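Local coordinates for protein halorhodopsin (Halobacterium salinarum, PDB 2JAF) that pumps chloride ions across the cell membrane with the energy of light, which it absorbs through a retinal bound covalently inside its bundle of helices, at residues S31-N36 with S75-L80; G107-W112 with W232-L237; S115-L120 with A140-C145; V205-Y210 with V239-V244. The protein carries 2 engineered substitutions. All blocks are in the same frame, centred on the assembly; numbering follows the deposited sequence. Where two conformers were deposited one is given.

Contact 1: S31-N36 with S75-L80. With PLM (palmitic acid), chain D.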
# COMPACT_ATOMS: atom_id res chain seq x y z
N SER A 31 -28.26 10.90 -6.25
CA SER A 31 -28.86 9.56 -6.26
C SER A 31 -27.88 8.46 -6.66
O SER A 31 -27.94 7.35 -6.13
CB SER A 31 -30.09 9.54 -7.18
OG SER A 31 -29.79 10.00 -8.49
N SER A 32 -26.97 8.76 -7.59
CA SER A 32 -25.99 7.78 -8.04
C SER A 32 -25.08 7.33 -6.90
O SER A 32 -24.46 6.26 -6.97
CB SER A 32 -25.14 8.35 -9.18
OG SER A 32 -24.24 9.33 -8.70
N LEU A 33 -24.99 8.14 -5.85
CA LEU A 33 -24.14 7.80 -4.72
C LEU A 33 -24.94 7.12 -3.60
O LEU A 33 -24.53 6.07 -3.09
CB LEU A 33 -23.47 9.07 -4.18
CG LEU A 33 -22.73 9.91 -5.22
CD1 LEU A 33 -22.16 11.16 -4.56
CD2 LEU A 33 -21.61 9.08 -5.85
N TRP A 34 -26.07 7.70 -3.22
CA TRP A 34 -26.89 7.10 -2.16
C TRP A 34 -27.39 5.72 -2.53
O TRP A 34 -27.49 4.84 -1.67
CB TRP A 34 -28.09 7.99 -1.84
CG TRP A 34 -27.75 9.16 -0.97
CD1 TRP A 34 -27.82 10.48 -1.31
CD2 TRP A 34 -27.25 9.12 0.38
NE1 TRP A 34 -27.40 11.27 -0.25
CE2 TRP A 34 -27.05 10.45 0.79
CE3 TRP A 34 -26.96 8.08 1.27
CZ2 TRP A 34 -26.57 10.78 2.07
CZ3 TRP A 34 -26.48 8.40 2.54
CH2 TRP A 34 -26.29 9.74 2.92
N VAL A 35 -27.69 5.52 -3.81
CA VAL A 35 -28.18 4.23 -4.26
C VAL A 35 -27.19 3.12 -3.91
O VAL A 35 -27.60 2.04 -3.48
CB VAL A 35 -28.44 4.22 -5.79
CG1 VAL A 35 -27.16 4.48 -6.56
CG2 VAL A 35 -29.04 2.88 -6.21
N ASN A 36 -25.89 3.37 -4.07
CA ASN A 36 -24.94 2.31 -3.76
C ASN A 36 -24.57 2.19 -2.30
O ASN A 36 -24.04 1.16 -1.88
CB ASN A 36 -23.69 2.42 -4.65
CG ASN A 36 -23.91 1.78 -6.00
OD1 ASN A 36 -24.89 1.06 -6.20
ND2 ASN A 36 -23.00 2.02 -6.94
N SER A 75 -17.32 2.55 1.91
CA SER A 75 -16.35 3.55 2.33
C SER A 75 -16.12 4.55 1.21
O SER A 75 -16.05 5.76 1.44
CB SER A 75 -15.02 2.87 2.67
OG SER A 75 -14.00 3.84 2.88
N SER A 76 -16.02 4.05 -0.02
CA SER A 76 -15.79 4.91 -1.17
C SER A 76 -16.93 5.90 -1.36
O SER A 76 -16.70 7.11 -1.50
CB SER A 76 -15.63 4.08 -2.44
OG SER A 76 -15.39 4.92 -3.56
N TYR A 77 -18.16 5.41 -1.34
CA TYR A 77 -19.30 6.27 -1.53
C TYR A 77 -19.48 7.30 -0.41
O TYR A 77 -19.95 8.41 -0.67
CB TYR A 77 -20.56 5.42 -1.75
CG TYR A 77 -20.60 4.85 -3.15
CD1 TYR A 77 -20.97 5.66 -4.24
CD2 TYR A 77 -20.20 3.54 -3.41
CE1 TYR A 77 -20.92 5.18 -5.55
CE2 TYR A 77 -20.15 3.05 -4.72
CZ TYR A 77 -20.51 3.87 -5.78
OH TYR A 77 -20.43 3.39 -7.07
N LEU A 78 -19.09 6.95 0.81
CA LEU A 78 -19.18 7.90 1.92
C LEU A 78 -18.17 9.02 1.67
O LEU A 78 -18.44 10.19 1.95
CB LEU A 78 -18.85 7.21 3.25
CG LEU A 78 -19.79 6.09 3.70
CD1 LEU A 78 -19.24 5.47 4.99
CD2 LEU A 78 -21.19 6.65 3.91
N GLY A 79 -17.01 8.66 1.15
CA GLY A 79 -15.99 9.65 0.86
C GLY A 79 -16.53 10.64 -0.15
O GLY A 79 -16.36 11.85 -0.02
N LEU A 80 -17.20 10.11 -1.17
CA LEU A 80 -17.78 10.95 -2.21
C LEU A 80 -18.94 11.80 -1.69
O LEU A 80 -18.97 13.01 -1.88
CB LEU A 80 -18.27 10.09 -3.38
CG LEU A 80 -17.20 9.24 -4.08
CD1 LEU A 80 -17.85 8.41 -5.20
CD2 LEU A 80 -16.12 10.14 -4.65
C1 PLM D . -12.12 6.33 1.39
O1 PLM D . -12.52 7.30 2.07
O2 PLM D . -12.89 5.40 1.05
C2 PLM D . -10.66 6.31 0.99
C3 PLM D . -9.91 5.01 1.27
C4 PLM D . -8.48 5.18 0.78
C5 PLM D . -7.69 3.92 1.03
C6 PLM D . -7.04 3.37 -0.21
C7 PLM D . -6.07 2.31 0.27
C8 PLM D . -5.33 1.65 -0.87
C9 PLM D . -4.41 0.58 -0.30
CA PLM D . -3.61 -0.09 -1.40
CB PLM D . -2.94 -1.43 -1.12
CC PLM D . -3.84 -2.60 -0.76
CD PLM D . -2.97 -3.83 -0.57
CE PLM D . -3.82 -5.05 -0.23
CF PLM D . -2.88 -6.19 0.17
CG PLM D . -3.68 -7.44 0.51
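N36 lies across the phenol of Y77 and can be followed outward atom by atom. Its CB sits above one face of the ring, 3.7 Å from the Y77 centroid and nearly along the normal, a CH-pi contact. Beyond it, CG passes near the hydroxyl end of the phenol. The amide plane stands 77° from the ring plane, and ND2 reaches Y77 OH at 2.9 Å with the oxygen almost in the amide plane (N-H...O 155°). Its other N-H can serve S235 O. Asparagine suits this place because it is short enough for its CB to rest on the ring and still has an N-H at the level of the phenol oxygen. That oxygen also bonds D238 and R108 NH1, so the buried hydroxyl is held from several directions. Y77 CG stands anti to its carbonyl carbon, beside the backbone N, which carries the phenol to the facing helix. L33 CD2 comes in the ring plane at the edge, 3.8 Å from Y77 CD1, and touches L80 CD1 at 3.9 Å. Segments 31-36 and 75-80, on helices 27-50 and 58-82, run roughly antiparallel (147°, axes 9.4 Å apart), as expected for sequential neighbours in the seven-helix bundle of the microbial rhodopsins.

Contact 2: G107-W112 with W232-L237. With RET (retinal), chain G; PLM (palmitic acid), chain D.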
# COMPACT_ATOMS: atom_id res chain seq x y z
N GLY A 107 -12.11 10.13 -5.46
CA GLY A 107 -12.16 9.13 -4.42
C GLY A 107 -12.46 7.77 -5.02
O GLY A 107 -12.12 6.73 -4.45
N ARG A 108 -13.11 7.74 -6.18
CA ARG A 108 -13.40 6.45 -6.80
C ARG A 108 -12.08 5.79 -7.17
O ARG A 108 -11.83 4.63 -6.83
CB ARG A 108 -14.25 6.61 -8.07
CG ARG A 108 -15.71 6.95 -7.86
CD ARG A 108 -16.44 6.95 -9.21
NE ARG A 108 -17.84 7.35 -9.13
CZ ARG A 108 -18.85 6.54 -8.81
NH1 ARG A 108 -18.62 5.26 -8.52
NH2 ARG A 108 -20.08 7.02 -8.79
N TYR A 109 -11.24 6.54 -7.87
CA TYR A 109 -9.95 6.03 -8.33
C TYR A 109 -9.08 5.59 -7.17
O TYR A 109 -8.43 4.54 -7.23
CB TYR A 109 -9.26 7.11 -9.18
CG TYR A 109 -10.23 7.86 -10.09
CD1 TYR A 109 -11.29 7.20 -10.71
CD2 TYR A 109 -10.10 9.24 -10.30
CE1 TYR A 109 -12.21 7.89 -11.51
CE2 TYR A 109 -11.01 9.93 -11.09
CZ TYR A 109 -12.07 9.25 -11.69
OH TYR A 109 -12.98 9.93 -12.47
N LEU A 110 -9.10 6.36 -6.08
CA LEU A 110 -8.31 6.02 -4.91
C LEU A 110 -8.76 4.73 -4.21
O LEU A 110 -7.94 3.87 -3.89
CB LEU A 110 -8.37 7.17 -3.89
CG LEU A 110 -7.59 6.90 -2.60
CD1 LEU A 110 -6.10 6.87 -2.92
CD2 LEU A 110 -7.90 7.96 -1.56
N THR A 111 -10.06 4.59 -3.97
CA THR A 111 -10.54 3.40 -3.29
C THR A 111 -10.44 2.14 -4.15
O THR A 111 -10.35 1.03 -3.62
CB THR A 111 -11.99 3.58 -2.80
OG1 THR A 111 -12.88 3.65 -3.92
CG2 THR A 111 -12.11 4.86 -1.98
N TRP A 112 -10.44 2.30 -5.47
CA TRP A 112 -10.32 1.13 -6.35
C TRP A 112 -9.00 0.44 -6.02
O TRP A 112 -8.86 -0.78 -6.20
CB TRP A 112 -10.30 1.53 -7.83
CG TRP A 112 -11.61 2.03 -8.39
CD1 TRP A 112 -12.85 1.84 -7.86
CD2 TRP A 112 -11.80 2.78 -9.60
NE1 TRP A 112 -13.81 2.43 -8.66
CE2 TRP A 112 -13.18 3.01 -9.74
CE3 TRP A 112 -10.93 3.27 -10.58
CZ2 TRP A 112 -13.72 3.72 -10.82
CZ3 TRP A 112 -11.46 3.98 -11.66
CH2 TRP A 112 -12.85 4.20 -11.76
N TRP A 232 -23.36 8.00 -12.60
CA TRP A 232 -24.28 6.86 -12.67
C TRP A 232 -23.68 5.68 -13.43
O TRP A 232 -23.92 4.52 -13.08
CB TRP A 232 -25.62 7.26 -13.31
CG TRP A 232 -26.71 7.58 -12.30
CD1 TRP A 232 -27.19 8.81 -11.97
CD2 TRP A 232 -27.38 6.64 -11.44
NE1 TRP A 232 -28.12 8.71 -10.97
CE2 TRP A 232 -28.26 7.39 -10.62
CE3 TRP A 232 -27.33 5.25 -11.28
CZ2 TRP A 232 -29.08 6.79 -9.65
CZ3 TRP A 232 -28.15 4.65 -10.31
CH2 TRP A 232 -29.01 5.42 -9.51
N ALA A 233 -22.90 5.96 -14.47
CA ALA A 233 -22.29 4.89 -15.25
C ALA A 233 -21.38 4.06 -14.35
O ALA A 233 -21.45 2.82 -14.35
CB ALA A 233 -21.51 5.47 -16.44
N TYR A 234 -20.51 4.73 -13.60
CA TYR A 234 -19.59 4.05 -12.69
C TYR A 234 -20.38 3.28 -11.62
O TYR A 234 -20.03 2.15 -11.26
CB TYR A 234 -18.67 5.06 -11.99
CG TYR A 234 -17.58 5.68 -12.85
CD1 TYR A 234 -16.67 4.88 -13.55
CD2 TYR A 234 -17.39 7.06 -12.88
CE1 TYR A 234 -15.61 5.45 -14.25
CE2 TYR A 234 -16.33 7.64 -13.57
CZ TYR A 234 -15.44 6.83 -14.26
OH TYR A 234 -14.37 7.39 -14.92
N SER A 235 -21.43 3.90 -11.10
CA SER A 235 -22.25 3.27 -10.07
C SER A 235 -22.89 1.99 -10.57
O SER A 235 -22.93 0.99 -9.86
CB SER A 235 -23.33 4.24 -9.57
OG SER A 235 -22.73 5.29 -8.83
N VAL A 236 -23.40 2.02 -11.80
CA VAL A 236 -24.01 0.81 -12.36
C VAL A 236 -22.94 -0.26 -12.56
O VAL A 236 -23.18 -1.44 -12.31
CB VAL A 236 -24.69 1.09 -13.72
CG1 VAL A 236 -25.10 -0.22 -14.38
CG2 VAL A 236 -25.90 1.98 -13.51
N LEU A 237 -21.75 0.14 -13.00
CA LEU A 237 -20.68 -0.83 -13.19
C LEU A 237 -20.33 -1.47 -11.85
O LEU A 237 -20.13 -2.68 -11.76
CB LEU A 237 -19.44 -0.16 -13.80
CG LEU A 237 -19.56 0.16 -15.29
CD1 LEU A 237 -18.36 0.96 -15.73
CD2 LEU A 237 -19.65 -1.16 -16.10
C1 RET G . -9.24 3.96 -15.41
C2 RET G . -8.62 5.10 -16.35
C3 RET G . -7.24 4.80 -16.98
C4 RET G . -7.31 3.49 -17.89
C5 RET G . -7.95 2.23 -17.19
C6 RET G . -8.91 2.42 -15.98
C7 RET G . -9.41 1.19 -15.29
C8 RET G . -10.14 1.00 -14.15
C9 RET G . -10.74 -0.25 -13.76
C10 RET G . -11.53 -0.06 -12.62
C11 RET G . -12.25 -1.05 -12.01
C12 RET G . -13.06 -0.75 -10.90
C13 RET G . -13.80 -1.74 -10.15
C14 RET G . -14.50 -1.18 -9.04
C15 RET G . -15.10 -1.90 -8.03
C16 RET G . -8.57 4.22 -14.01
C17 RET G . -10.82 4.26 -15.35
C18 RET G . -7.58 0.88 -17.79
C19 RET G . -10.62 -1.60 -14.67
C20 RET G . -13.84 -3.23 -10.55
C1 PLM D . -12.12 6.33 1.39
O1 PLM D . -12.52 7.30 2.07
O2 PLM D . -12.89 5.40 1.05
C2 PLM D . -10.66 6.31 0.99
C3 PLM D . -9.91 5.01 1.27
C4 PLM D . -8.48 5.18 0.78
C5 PLM D . -7.69 3.92 1.03
C6 PLM D . -7.04 3.37 -0.21
C7 PLM D . -6.07 2.31 0.27
C8 PLM D . -5.33 1.65 -0.87
C9 PLM D . -4.41 0.58 -0.30
CA PLM D . -3.61 -0.09 -1.40
CB PLM D . -2.94 -1.43 -1.12
CC PLM D . -3.84 -2.60 -0.76
CD PLM D . -2.97 -3.83 -0.57
CE PLM D . -3.82 -5.05 -0.23
CF PLM D . -2.88 -6.19 0.17
CG PLM D . -3.68 -7.44 0.51
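R108 spreads its guanidinium flat over the CB of Y234, which lies 3.4 Å above the centre of the R108 plane. The chain is extended from CG to NE (chi2 -175°, chi3 -176°), and this lets the charged group reach the facing helix although the segment axes come no closer than 12.8 Å. Its plane is tilted 33° from the Y234 ring, so it slides along the root of the tyrosine and does not stack on the ring. At the guanidinium edge, NH2 donates to S235 OG at 3.2 Å, close to in plane. Q105 OE1 takes NE and S231 OG is a second partner of NH2, so the rotation of the group is fixed on several sides, as befits a charge buried among helices; S235 OG is in turn bonded to S32 O.

W112 meets the other part of Y234. The rim of its six-membered ring points to the tyrosine face in an offset edge-to-face pair, with the W112 and Y234 centroids 5.8 Å apart and CH2 of W112 3.9 Å from CE1 of Y234. One indole face lies against R108 O and Y109 CA of its own helix; the opposite face is given to retinal, whose C14 is 3.6 Å from W112 CD1. A broad aromatic plate laid along the polyene, here with a further ring, Y234, at its edge, is the hallmark of the retinal pocket in bacteriorhodopsin-like proteins.

Contact 3: S115-L120 with A140-C145. With RET (retinal), chain G.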
# COMPACT_ATOMS: atom_id res chain seq x y z
N SER A 115 -10.23 -1.90 -3.25
CA SER A 115 -11.30 -2.82 -3.64
C SER A 115 -10.95 -3.76 -4.79
O SER A 115 -11.33 -4.94 -4.75
CB SER A 115 -12.58 -2.05 -3.99
OG SER A 115 -12.41 -1.25 -5.15
N THR A 116 -10.24 -3.29 -5.81
CA THR A 116 -9.91 -4.20 -6.90
C THR A 116 -8.94 -5.28 -6.45
O THR A 116 -9.03 -6.43 -6.89
CB THR A 116 -9.44 -3.46 -8.20
OG1 THR A 116 -8.38 -2.54 -7.93
CG2 THR A 116 -10.60 -2.70 -8.80
N PRO A 117 -8.00 -4.95 -5.55
CA PRO A 117 -7.09 -6.01 -5.10
C PRO A 117 -7.87 -7.07 -4.32
O PRO A 117 -7.53 -8.26 -4.34
CB PRO A 117 -6.08 -5.25 -4.24
CG PRO A 117 -5.97 -3.95 -4.97
CD PRO A 117 -7.43 -3.62 -5.25
N MET A 118 -8.94 -6.66 -3.64
CA MET A 118 -9.75 -7.62 -2.89
C MET A 118 -10.54 -8.52 -3.83
O MET A 118 -10.74 -9.70 -3.55
CB MET A 118 -10.68 -6.89 -1.91
CG MET A 118 -9.97 -6.44 -0.64
SD MET A 118 -9.11 -7.82 0.18
CE MET A 118 -7.47 -7.64 -0.50
N ILE A 119 -10.99 -7.96 -4.95
CA ILE A 119 -11.72 -8.76 -5.94
C ILE A 119 -10.76 -9.81 -6.47
O ILE A 119 -11.11 -10.99 -6.59
CB ILE A 119 -12.22 -7.88 -7.12
CG1 ILE A 119 -13.32 -6.92 -6.64
CG2 ILE A 119 -12.75 -8.76 -8.26
CD1 ILE A 119 -13.80 -5.94 -7.72
N LEU A 120 -9.53 -9.38 -6.78
CA LEU A 120 -8.51 -10.28 -7.31
C LEU A 120 -8.07 -11.31 -6.26
O LEU A 120 -7.74 -12.44 -6.59
CB LEU A 120 -7.31 -9.47 -7.80
CG LEU A 120 -7.65 -8.53 -8.98
CD1 LEU A 120 -6.48 -7.59 -9.29
CD2 LEU A 120 -8.00 -9.37 -10.21
N ALA A 140 0.27 -4.86 -10.16
CA ALA A 140 -0.11 -4.32 -11.46
C ALA A 140 -1.42 -3.59 -11.33
O ALA A 140 -1.64 -2.54 -11.94
CB ALA A 140 -0.24 -5.45 -12.49
N ASP A 141 -2.31 -4.15 -10.51
CA ASP A 141 -3.62 -3.56 -10.29
C ASP A 141 -3.48 -2.21 -9.59
O ASP A 141 -4.14 -1.24 -9.95
CB ASP A 141 -4.47 -4.51 -9.44
CG ASP A 141 -5.90 -4.04 -9.31
OD1 ASP A 141 -6.68 -4.21 -10.27
OD2 ASP A 141 -6.23 -3.49 -8.25
N ILE A 142 -2.61 -2.16 -8.58
CA ILE A 142 -2.40 -0.91 -7.86
C ILE A 142 -1.84 0.14 -8.82
O ILE A 142 -2.23 1.30 -8.77
CB ILE A 142 -1.45 -1.13 -6.65
CG1 ILE A 142 -2.17 -1.98 -5.60
CG2 ILE A 142 -1.04 0.21 -6.05
CD1 ILE A 142 -1.29 -2.42 -4.44
N GLY A 143 -0.94 -0.29 -9.70
CA GLY A 143 -0.37 0.63 -10.67
C GLY A 143 -1.44 1.20 -11.59
O GLY A 143 -1.43 2.39 -11.92
N MET A 144 -2.37 0.34 -12.02
CA MET A 144 -3.45 0.77 -12.90
C MET A 144 -4.27 1.85 -12.20
O MET A 144 -4.59 2.89 -12.77
CB MET A 144 -4.35 -0.43 -13.26
CG MET A 144 -5.63 -0.09 -14.02
SD MET A 144 -6.73 -1.53 -14.17
CE MET A 144 -7.49 -1.51 -12.55
N CYS A 145 -4.59 1.60 -10.93
CA CYS A 145 -5.39 2.54 -10.17
C CYS A 145 -4.72 3.87 -9.90
O CYS A 145 -5.35 4.92 -10.03
CB CYS A 145 -5.81 1.90 -8.84
SG CYS A 145 -6.95 0.53 -9.04
C1 RET G . -9.24 3.96 -15.41
C2 RET G . -8.62 5.10 -16.35
C3 RET G . -7.24 4.80 -16.98
C4 RET G . -7.31 3.49 -17.89
C5 RET G . -7.95 2.23 -17.19
C6 RET G . -8.91 2.42 -15.98
C7 RET G . -9.41 1.19 -15.29
C8 RET G . -10.14 1.00 -14.15
C9 RET G . -10.74 -0.25 -13.76
C10 RET G . -11.53 -0.06 -12.62
C11 RET G . -12.25 -1.05 -12.01
C12 RET G . -13.06 -0.75 -10.90
C13 RET G . -13.80 -1.74 -10.15
C14 RET G . -14.50 -1.18 -9.04
C15 RET G . -15.10 -1.90 -8.03
C16 RET G . -8.57 4.22 -14.01
C17 RET G . -10.82 4.26 -15.35
C18 RET G . -7.58 0.88 -17.79
C19 RET G . -10.62 -1.60 -14.67
C20 RET G . -13.84 -3.23 -10.55
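Two torsions bring T116 and D141 together: chi1 of 52° sets OG1 of T116 between its backbone N and carbonyl carbon, and chi1 of -173° swings CG of D141 away from its own N and out to the facing helix. OG1 of T116 and OD2 of D141 then lie 2.4 Å apart, a very short separation whose exact value is doubtful. W112 O lies within reach of the same hydroxyl. The same torsion of T116 leaves CG2 against the chromophore, 3.6 Å from RET C13, so one threonine faces the acid group of D141 and the polyene at once.

That acid group is set among carbons as well: P117 CD lies 3.2 Å from D141 OD2, and L120 CD1 lies 3.5 Å from D141 OD1. P117 has no N-H to offer the preceding turn, and helix 106-127 kinks there. A threonine-aspartate pair tying the third transmembrane helix to the fourth beside retinal is also known from bacteriorhodopsin. Segments 115-120 and 140-145 run antiparallel, at 152°, with P117 CG also resting on I142 CG1.

On helix 131-153, M144 bends at its last torsion and lays its tip along the polyene, CE 3.7 Å from RET C9 and SD 3.9 Å from RET C19. An alanine at this position would lack that thioether arm and is likely to leave C9 and its methyl without this side support. Further round the pocket, I119 CD1 packs on the retinal methyl C20.

Contact 4: V205-Y210 with V239-V244. With RET (retinal), chain G.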
# COMPACT_ATOMS: atom_id res chain seq x y z
N VAL A 205 -15.26 -8.19 -19.14
CA VAL A 205 -16.26 -7.31 -19.73
C VAL A 205 -16.61 -6.10 -18.87
O VAL A 205 -16.62 -4.97 -19.36
CB VAL A 205 -17.56 -8.10 -20.05
CG1 VAL A 205 -18.62 -7.17 -20.61
CG2 VAL A 205 -17.25 -9.20 -21.05
N LEU A 206 -16.89 -6.32 -17.59
CA LEU A 206 -17.26 -5.21 -16.73
C LEU A 206 -16.08 -4.26 -16.47
O LEU A 206 -16.26 -3.04 -16.48
CB LEU A 206 -17.83 -5.73 -15.42
CG LEU A 206 -19.09 -6.59 -15.61
CD1 LEU A 206 -19.51 -7.18 -14.28
CD2 LEU A 206 -20.21 -5.75 -16.20
N TRP A 207 -14.89 -4.80 -16.23
CA TRP A 207 -13.74 -3.93 -15.97
C TRP A 207 -13.41 -3.05 -17.17
O TRP A 207 -12.92 -1.92 -17.01
CB TRP A 207 -12.52 -4.77 -15.54
CG TRP A 207 -12.61 -5.28 -14.11
CD1 TRP A 207 -13.72 -5.80 -13.49
CD2 TRP A 207 -11.53 -5.41 -13.16
NE1 TRP A 207 -13.39 -6.26 -12.23
CE2 TRP A 207 -12.05 -6.03 -12.01
CE3 TRP A 207 -10.17 -5.07 -13.19
CZ2 TRP A 207 -11.26 -6.32 -10.89
CZ3 TRP A 207 -9.38 -5.36 -12.07
CH2 TRP A 207 -9.93 -5.98 -10.94
N LEU A 208 -13.69 -3.53 -18.38
CA LEU A 208 -13.44 -2.74 -19.58
C LEU A 208 -14.37 -1.53 -19.61
O LEU A 208 -14.07 -0.52 -20.26
CB LEU A 208 -13.64 -3.59 -20.84
CG LEU A 208 -12.48 -4.49 -21.24
CD1 LEU A 208 -12.92 -5.51 -22.28
CD2 LEU A 208 -11.36 -3.61 -21.81
N GLY A 209 -15.50 -1.62 -18.92
CA GLY A 209 -16.43 -0.51 -18.90
C GLY A 209 -15.87 0.74 -18.22
O GLY A 209 -16.20 1.86 -18.61
N TYR A 210 -15.02 0.56 -17.21
CA TYR A 210 -14.49 1.72 -16.51
C TYR A 210 -13.65 2.67 -17.37
O TYR A 210 -13.88 3.88 -17.34
CB TYR A 210 -13.71 1.28 -15.26
CG TYR A 210 -14.62 0.64 -14.22
CD1 TYR A 210 -15.03 -0.69 -14.35
CD2 TYR A 210 -15.09 1.38 -13.13
CE1 TYR A 210 -15.89 -1.27 -13.40
CE2 TYR A 210 -15.95 0.80 -12.18
CZ TYR A 210 -16.34 -0.52 -12.32
OH TYR A 210 -17.16 -1.10 -11.38
N VAL A 239 -22.26 -1.95 -9.32
CA VAL A 239 -23.30 -2.88 -8.90
C VAL A 239 -23.01 -4.28 -9.42
O VAL A 239 -23.11 -5.25 -8.69
CB VAL A 239 -24.70 -2.43 -9.39
CG1 VAL A 239 -25.72 -3.55 -9.15
CG2 VAL A 239 -25.14 -1.17 -8.65
N PHE A 240 -22.62 -4.37 -10.69
CA PHE A 240 -22.33 -5.67 -11.29
C PHE A 240 -20.92 -6.19 -11.02
O PHE A 240 -20.74 -7.37 -10.69
CB PHE A 240 -22.60 -5.61 -12.80
CG PHE A 240 -24.06 -5.47 -13.14
CD1 PHE A 240 -24.91 -6.57 -13.08
CD2 PHE A 240 -24.60 -4.22 -13.42
CE1 PHE A 240 -26.28 -6.43 -13.29
CE2 PHE A 240 -25.97 -4.07 -13.64
CZ PHE A 240 -26.81 -5.18 -13.57
N ALA A 241 -19.92 -5.33 -11.14
CA ALA A 241 -18.54 -5.77 -10.93
C ALA A 241 -18.23 -6.10 -9.48
O ALA A 241 -17.27 -6.82 -9.19
CB ALA A 241 -17.56 -4.71 -11.45
N LYS A 242 -19.02 -5.56 -8.55
CA LYS A 242 -18.80 -5.84 -7.13
C LYS A 242 -19.89 -6.66 -6.45
O LYS A 242 -19.64 -7.79 -6.01
CB LYS A 242 -18.64 -4.54 -6.33
CG LYS A 242 -17.33 -3.83 -6.52
CD LYS A 242 -17.30 -2.58 -5.64
CE LYS A 242 -15.93 -1.93 -5.60
NZ LYS A 242 -15.52 -1.41 -6.90
N TYR A 243 -21.08 -6.10 -6.34
CA TYR A 243 -22.16 -6.78 -5.64
C TYR A 243 -22.64 -8.06 -6.31
O TYR A 243 -22.65 -9.11 -5.68
CB TYR A 243 -23.33 -5.82 -5.39
CG TYR A 243 -22.92 -4.43 -4.94
CD1 TYR A 243 -21.78 -4.24 -4.14
CD2 TYR A 243 -23.62 -3.30 -5.36
CE1 TYR A 243 -21.35 -2.95 -3.79
CE2 TYR A 243 -23.20 -2.02 -5.02
CZ TYR A 243 -22.06 -1.85 -4.24
OH TYR A 243 -21.61 -0.58 -3.98
N VAL A 244 -23.03 -7.97 -7.59
CA VAL A 244 -23.50 -9.16 -8.30
C VAL A 244 -22.36 -10.16 -8.43
O VAL A 244 -22.55 -11.36 -8.20
CB VAL A 244 -24.07 -8.79 -9.70
CG1 VAL A 244 -24.39 -10.06 -10.49
CG2 VAL A 244 -25.35 -7.98 -9.54
C1 RET G . -9.24 3.96 -15.41
C2 RET G . -8.62 5.10 -16.35
C3 RET G . -7.24 4.80 -16.98
C4 RET G . -7.31 3.49 -17.89
C5 RET G . -7.95 2.23 -17.19
C6 RET G . -8.91 2.42 -15.98
C7 RET G . -9.41 1.19 -15.29
C8 RET G . -10.14 1.00 -14.15
C9 RET G . -10.74 -0.25 -13.76
C10 RET G . -11.53 -0.06 -12.62
C11 RET G . -12.25 -1.05 -12.01
C12 RET G . -13.06 -0.75 -10.90
C13 RET G . -13.80 -1.74 -10.15
C14 RET G . -14.50 -1.18 -9.04
C15 RET G . -15.10 -1.90 -8.03
C16 RET G . -8.57 4.22 -14.01
C17 RET G . -10.82 4.26 -15.35
C18 RET G . -7.58 0.88 -17.79
C19 RET G . -10.62 -1.60 -14.67
C20 RET G . -13.84 -3.23 -10.55
O HOH W 1 -15.42 -7.78 -10.77
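The retinal attachment site of a microbial rhodopsin lies at this crossing of helices 193-216 and 227-255. K242 is joined to the chromophore through NZ, 1.3 Å from RET C15, in the linkage known as the Schiff base; its extended chain bends at the last torsion (chi4 65°), which turns NZ to that carbon. Two aromatic side chains from the facing segment line the polyene. Y210 lays its ring flat, with RET C12 3.4 Å above the middle of the Y210 plane, while W207 meets the methyl C20 over its indole face, 3.5 Å from NE1.

Between the helices sits A241. Its methyl touches Y210 OH at 3.6 Å, near the plane of the phenol, and L206, partly on the surface of the bundle, packs against it. L206 CD1 reaches the backbone where F240 joins A241, 3.7 Å from A241 N. A residue as small as alanine lets the CA atoms of L206 and A241 come within 6.0 Å. A wide pi-type turn, closed by V244 N to V239 O, runs through this region, and a water bridges W207 NE1 to A241 O, 2.6 Å from the latter; bacteriorhodopsin has a comparable pi-bulge and water.

Y210 also bonds D238 through its hydroxyl, so a leucine here would probably leave that carboxylate short of one partner and the polyene without its flat wall. Around the contact, helix 106-127 closes in on W207 through T116, I119 and L120, and on K242 through S115. Helix 58-82 adds I69 and S73 beside the lysine, and helix 27-50 lies against V239 and Y243.

How the contacts relate
Contacts 2, 3 and 4 all touch retinal, whereas contact 1 stands a shell further out, with the Y77 side chain about 8 Å from it. Near C13 of the polyene, W112 of contact 2 and W207 of contact 4 lie on opposite sides, and T116 of contact 3 approaches from a third direction. Contacts 1 and 2, centres 9 Å apart, are joined by polar contacts at S235 and probably also through S76 OG and T111 OG1. Contacts 2 and 3 use one helix, 106-127, and contacts 2 and 4 share helix 227-255. S115 OG and K242 NZ, 3.6 Å apart, bring contact 3 to the Schiff base. Contacts 1 and 3, centres 20 Å apart, do not touch.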